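Local coordinates for protein cytochrome c552 (Thermochromatium tepidum, PDB 5ZE8) that carries five heme c groups of low potential and probably transfers electrons in a thermophilic purple sulfur photosynthetic bacterium, at residues P105-R109 with D110-K114; P363-P366 with P367-T370. All blocks are in the same frame, centred on the assembly; numbering follows the deposited sequence.

Overall arrangement
Both contacts are local, each formed by one continuous run of chain that bends back on itself, and they hold different elements. Contact 1 closes helix 105-109 and is partly buried, with four of its seven touching residues away from solvent. Contact 2 lies at the surface, in the loop between strands 351-357 and 371-375. Their centres are about 28 Å apart and their nearest atoms about 19 Å, so they do not touch. In each, one carbonyl near the bend gathers backbone N-H groups. Around contact 1, charged and hydroxyl side chains bind neighbouring parts of the fold, whereas contact 2 packs proline rings and alanine methyls, with polar ties mainly through backbone carbonyls that neutral amides bind.

Contact 1. Residues P105-R109 with D110-K114; sequences PNAAR and DQTTK
Ala-107 and Thr-112 meet where the helix ends: Thr-112 N gives Ala-107 O a nearly straight bond of 3.1 Å (170°), and Gln-111 N binds Ala-108 O at 3.0 Å. This pair defines a Schellman motif, with Gln-111 at positive phi (51°) as its C-prime residue. Packing is close on the inner side, where Ala-107 CB lies 3.5 Å from Thr-112 O; alanine leaves room there for the returning chain, with Leu-115 also against it. Thr-112 OG1 accepts from Lys-114 N at 3.3 Å, an ST turn, and also bonds Glu-86. Asp-110 N makes weak bonds to Asn-106 O and Ala-107 O. With Asp-110 CG beside its own backbone N (chi1 -78°), the side chain folds back over the last helical turn, CB 3.6 Å from Asn-106 O, and its carboxylate reaches His-38, Tyr-121 and Arg-39, the last as a salt bridge. An alanine here would lose that carboxylate and would probably leave the Arg-39 charge without this mate. Gln-111 forms the solvent side: its side chain starts away from the helical segment, and the residue is exposed. The extended chain of Arg-109 carries its guanidinium out of the contact, with NH1 bonded to Thr-132 OG1. Asn-106 bonds Ala-120 and Asn-126 and packs on helix 127-131, Ala-108 rests on helix 100-103, and Tyr-121 of helix 119-122 touches Ala-107 and Thr-112.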
ATOM      1  N   PRO A 105      -2.298 -15.083   1.841  1.00  9.64           N
ATOM      2  CA  PRO A 105      -1.386 -15.816   2.686  1.00 10.61           C
ATOM      3  C   PRO A 105      -1.851 -17.135   3.153  1.00 10.92           C
ATOM      4  O   PRO A 105      -1.048 -18.094   3.220  1.00 11.92           O
ATOM      5  CB  PRO A 105      -1.067 -14.818   3.835  1.00 11.73           C
ATOM      6  CG  PRO A 105      -2.179 -13.834   3.777  1.00 11.06           C
ATOM      7  CD  PRO A 105      -2.516 -13.710   2.332  1.00 10.43           C
ATOM      8  N   ASN A 106      -3.141 -17.300   3.508  1.00 10.15           N
ATOM      9  CA  ASN A 106      -3.539 -18.615   3.980  1.00 10.42           C
ATOM     10  C   ASN A 106      -3.632 -19.661   2.892  1.00 11.15           C
ATOM     11  O   ASN A 106      -3.433 -20.847   3.208  1.00 12.58           O
ATOM     12  CB  ASN A 106      -4.863 -18.501   4.693  1.00 10.81           C
ATOM     13  CG  ASN A 106      -4.821 -17.484   5.863  1.00 11.13           C
ATOM     14  OD1 ASN A 106      -3.872 -17.455   6.701  1.00 11.55           O
ATOM     15  ND2 ASN A 106      -5.932 -16.736   5.992  1.00  9.87           N
ATOM     16  N   ALA A 107      -3.840 -19.217   1.684  1.00 10.59           N
ATOM     17  CA  ALA A 107      -3.798 -20.148   0.505  1.00 10.83           C
ATOM     18  C   ALA A 107      -2.353 -20.589   0.296  1.00 12.50           C
ATOM     19  O   ALA A 107      -2.122 -21.758   0.152  1.00 10.11           O
ATOM     20  CB  ALA A 107      -4.364 -19.496  -0.734  1.00 11.13           C
ATOM     21  N   ALA A 108      -1.397 -19.641   0.354  1.00 11.66           N
ATOM     22  CA  ALA A 108      -0.014 -20.037   0.182  1.00 11.86           C
ATOM     23  C   ALA A 108       0.385 -20.968   1.342  1.00 13.29           C
ATOM     24  O   ALA A 108       1.088 -21.948   1.132  1.00 13.47           O
ATOM     25  CB  ALA A 108       0.796 -18.819   0.187  1.00 12.87           C
ATOM     26  N   ARG A 109      -0.134 -20.737   2.553  1.00 11.94           N
ATOM     27  CA  ARG A 109       0.231 -21.599   3.702  1.00 12.99           C
ATOM     28  C   ARG A 109      -0.257 -23.041   3.519  1.00 14.32           C
ATOM     29  O   ARG A 109       0.432 -23.973   3.993  1.00 18.07           O
ATOM     30  CB  ARG A 109      -0.340 -21.031   4.987  1.00 14.95           C
ATOM     31  CG  ARG A 109       0.121 -21.740   6.236  1.00 17.45           C
ATOM     32  CD  ARG A 109      -0.242 -20.869   7.360  1.00 19.90           C
ATOM     33  NE  ARG A 109       0.117 -21.431   8.647  1.00 20.55           N
ATOM     34  CZ  ARG A 109       0.011 -20.761   9.762  1.00 20.00           C
ATOM     35  NH1 ARG A 109      -0.457 -19.502   9.754  1.00 19.42           N
ATOM     36  NH2 ARG A 109       0.385 -21.410  10.906  1.00 24.41           N
ATOM     37  N   ASP A 110      -1.321 -23.217   2.763  1.00 11.87           N
ATOM     38  CA  ASP A 110      -1.888 -24.520   2.456  1.00 11.93           C
ATOM     39  C   ASP A 110      -1.454 -25.046   1.083  1.00 12.88           C
ATOM     40  O   ASP A 110      -1.941 -26.114   0.616  1.00 14.15           O
ATOM     41  CB  ASP A 110      -3.439 -24.420   2.518  1.00 13.17           C
ATOM     42  CG  ASP A 110      -3.952 -24.416   3.902  1.00 15.14           C
ATOM     43  OD1 ASP A 110      -3.146 -24.669   4.854  1.00 17.94           O
ATOM     44  OD2 ASP A 110      -5.152 -24.037   4.084  1.00 16.83           O
ATOM     45  N   GLN A 111      -0.479 -24.385   0.426  1.00 12.55           N
ATOM     46  CA  GLN A 111      -0.006 -24.806  -0.932  1.00 12.56           C
ATOM     47  C   GLN A 111      -1.145 -24.984  -1.918  1.00 13.13           C
ATOM     48  O   GLN A 111      -1.176 -25.999  -2.677  1.00 14.70           O
ATOM     49  CB  GLN A 111       0.889 -26.084  -0.883  1.00 14.24           C
ATOM     50  CG  GLN A 111       1.898 -26.254  -2.046  1.00 16.44           C
ATOM     51  CD  GLN A 111       3.078 -25.321  -2.048  1.00 17.31           C
ATOM     52  OE1 GLN A 111       3.707 -25.147  -3.129  1.00 22.94           O
ATOM     53  NE2 GLN A 111       3.439 -24.754  -0.929  1.00 18.65           N
ATOM     54  N   THR A 112      -2.046 -24.021  -1.987  1.00 12.69           N
ATOM     55  CA  THR A 112      -3.152 -24.059  -2.960  1.00 13.49           C
ATOM     56  C   THR A 112      -3.305 -22.747  -3.705  1.00 13.38           C
ATOM     57  O   THR A 112      -3.028 -21.675  -3.097  1.00 13.00           O
ATOM     58  CB  THR A 112      -4.474 -24.424  -2.283  1.00 14.46           C
ATOM     59  OG1 THR A 112      -5.524 -24.529  -3.279  1.00 15.47           O
ATOM     60  CG2 THR A 112      -4.920 -23.437  -1.254  1.00 14.16           C
ATOM     61  N   THR A 113      -3.720 -22.830  -4.955  1.00 12.96           N
ATOM     62  CA  THR A 113      -3.930 -21.686  -5.814  1.00 11.38           C
ATOM     63  C   THR A 113      -5.409 -21.454  -6.096  1.00 12.61           C
ATOM     64  O   THR A 113      -5.742 -20.486  -6.761  1.00 13.40           O
ATOM     65  CB  THR A 113      -3.115 -21.709  -7.125  1.00 12.47           C
ATOM     66  OG1 THR A 113      -3.632 -22.752  -8.003  1.00 12.64           O
ATOM     67  CG2 THR A 113      -1.685 -22.027  -6.831  1.00 11.40           C
ATOM     68  N   LYS A 114      -6.278 -22.290  -5.537  1.00 12.74           N
ATOM     69  CA  LYS A 114      -7.715 -22.154  -5.807  1.00 14.11           C
ATOM     70  C   LYS A 114      -8.346 -21.299  -4.742  1.00 12.31           C
ATOM     71  O   LYS A 114      -8.698 -21.762  -3.666  1.00 14.53           O
ATOM     72  CB  LYS A 114      -8.377 -23.569  -5.856  1.00 16.63           C
ATOM     73  CG  LYS A 114      -9.841 -23.437  -6.285  1.00 19.31           C
ATOM     74  CD  LYS A 114     -10.414 -24.791  -6.659  1.00 22.61           C
ATOM     75  CE  LYS A 114     -11.951 -24.766  -6.724  1.00 25.29           C
ATOM     76  NZ  LYS A 114     -12.459 -23.710  -7.594  1.00 26.01           N
TER

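Contact 2. Residues P363-P366 with P367-T370; sequences PAPP and PTAT
Pro-366 (phi/psi -51°/-36°) and Pro-367 both have helix-like backbone torsions, and these curl the chain until the N-H groups of Thr-368 and Ala-369 face Pro-365 O. Thr-368 N binds that oxygen at 3.1 Å, approaching from above the carbonyl plane, which closes a beta turn of type I character with the two prolines at its corners. Ala-369 N adds a second, weak bond to Pro-365 O at 3.0 Å, so a single carbonyl gathers both donors. Proline suits the first corner, where the ring of Pro-366 fixes phi near the value the turn needs. Pro-367 has a compatible phi and no N-H to satisfy, but it crowds the preceding ring: the two lie side by side and point the same way, with Pro-366 CB 3.6 Å from Pro-367 CD. The ring of Pro-365, at the first position of the turn, sets its CB 3.8 Å from Pro-367 CD. The Thr-368 side chain crosses the Pro-365 ring at an angle; its OG1, placed between the backbone N and the carbonyl carbon (chi1 54°), lies 3.8 Å from Pro-365 CD. Where the two arms of the loop come together, the methyls of Ala-364 and Ala-369 lie against each other at a slant, 3.7 Å between their CB atoms, and Ala-369 CB is also 3.5 Å from Pro-365 O. Ala-364 CA and Ala-369 CA are 5.2 Å apart, a spacing that suits alanine because it leaves little room for a longer side chain. Outside the turn, Asn-234 ND2 bonds Pro-366 O and Ala-369 O, while Gln-236 bonds Pro-367 O and Ala-369 O. The loop joins strands 351-357 and 371-375, antiparallel neighbours in a sheet: Ala-364 pairs with Leu-356 and Thr-370 with Ala-357 through backbone bonds, and Leu-356 packs against Pro-366 and Ala-369.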
ATOM      1  N   PRO A 363      13.172   2.767 -21.055  1.00 36.58           N
ATOM      2  CA  PRO A 363      12.084   2.119 -20.354  1.00 37.31           C
ATOM      3  C   PRO A 363      11.828   0.706 -20.835  1.00 35.19           C
ATOM      4  O   PRO A 363      11.947   0.367 -22.036  1.00 32.25           O
ATOM      5  CB  PRO A 363      10.860   3.002 -20.657  1.00 40.24           C
ATOM      6  CG  PRO A 363      11.442   4.316 -21.014  1.00 39.60           C
ATOM      7  CD  PRO A 363      12.642   3.918 -21.818  1.00 39.49           C
ATOM      8  N   ALA A 364      11.493  -0.120 -19.853  1.00 28.87           N
ATOM      9  CA  ALA A 364      11.348  -1.523 -20.016  1.00 27.83           C
ATOM     10  C   ALA A 364      10.149  -1.950 -19.181  1.00 29.88           C
ATOM     11  O   ALA A 364       9.954  -1.414 -18.104  1.00 28.04           O
ATOM     12  CB  ALA A 364      12.609  -2.200 -19.493  1.00 29.22           C
ATOM     13  N   PRO A 365       9.389  -2.954 -19.654  1.00 30.03           N
ATOM     14  CA  PRO A 365       8.390  -3.546 -18.787  1.00 29.43           C
ATOM     15  C   PRO A 365       8.995  -4.108 -17.479  1.00 27.58           C
ATOM     16  O   PRO A 365      10.121  -4.633 -17.434  1.00 24.14           O
ATOM     17  CB  PRO A 365       7.782  -4.666 -19.647  1.00 30.73           C
ATOM     18  CG  PRO A 365       8.150  -4.345 -21.037  1.00 34.40           C
ATOM     19  CD  PRO A 365       9.425  -3.594 -20.979  1.00 31.79           C
ATOM     20  N   PRO A 366       8.258  -3.976 -16.381  1.00 25.30           N
ATOM     21  CA  PRO A 366       8.814  -4.496 -15.120  1.00 26.91           C
ATOM     22  C   PRO A 366       9.337  -5.965 -15.149  1.00 24.75           C
ATOM     23  O   PRO A 366      10.407  -6.225 -14.562  1.00 28.96           O
ATOM     24  CB  PRO A 366       7.684  -4.286 -14.132  1.00 27.32           C
ATOM     25  CG  PRO A 366       6.875  -3.157 -14.690  1.00 28.29           C
ATOM     26  CD  PRO A 366       7.012  -3.188 -16.177  1.00 27.78           C
ATOM     27  N   PRO A 367       8.682  -6.892 -15.903  1.00 26.54           N
ATOM     28  CA  PRO A 367       9.249  -8.261 -15.902  1.00 26.04           C
ATOM     29  C   PRO A 367      10.574  -8.473 -16.581  1.00 29.23           C
ATOM     30  O   PRO A 367      11.265  -9.403 -16.224  1.00 27.83           O
ATOM     31  CB  PRO A 367       8.199  -9.071 -16.635  1.00 28.67           C
ATOM     32  CG  PRO A 367       6.948  -8.345 -16.358  1.00 30.48           C
ATOM     33  CD  PRO A 367       7.375  -6.910 -16.569  1.00 26.34           C
ATOM     34  N   THR A 368      10.911  -7.674 -17.570  1.00 26.37           N
ATOM     35  CA  THR A 368      12.182  -7.853 -18.284  1.00 29.31           C
ATOM     36  C   THR A 368      13.247  -6.779 -17.975  1.00 29.12           C
ATOM     37  O   THR A 368      14.413  -6.884 -18.359  1.00 27.14           O
ATOM     38  CB  THR A 368      11.925  -7.998 -19.799  1.00 34.77           C
ATOM     39  OG1 THR A 368      11.159  -6.888 -20.253  1.00 32.46           O
ATOM     40  CG2 THR A 368      11.146  -9.333 -20.057  1.00 37.04           C
ATOM     41  N   ALA A 369      12.895  -5.785 -17.198  1.00 24.41           N
ATOM     42  CA  ALA A 369      13.837  -4.755 -16.872  1.00 24.35           C
ATOM     43  C   ALA A 369      15.080  -5.285 -16.131  1.00 23.87           C
ATOM     44  O   ALA A 369      15.029  -6.199 -15.297  1.00 24.77           O
ATOM     45  CB  ALA A 369      13.148  -3.644 -16.083  1.00 24.15           C
ATOM     46  N   THR A 370      16.248  -4.766 -16.478  1.00 25.33           N
ATOM     47  CA  THR A 370      17.492  -5.196 -15.871  1.00 25.81           C
ATOM     48  C   THR A 370      18.087  -4.118 -15.001  1.00 22.51           C
ATOM     49  O   THR A 370      19.027  -4.396 -14.336  1.00 25.84           O
ATOM     50  CB  THR A 370      18.547  -5.501 -16.958  1.00 26.08           C
ATOM     51  OG1 THR A 370      18.662  -4.350 -17.806  1.00 26.57           O
ATOM     52  CG2 THR A 370      18.177  -6.690 -17.744  1.00 28.34           C
TER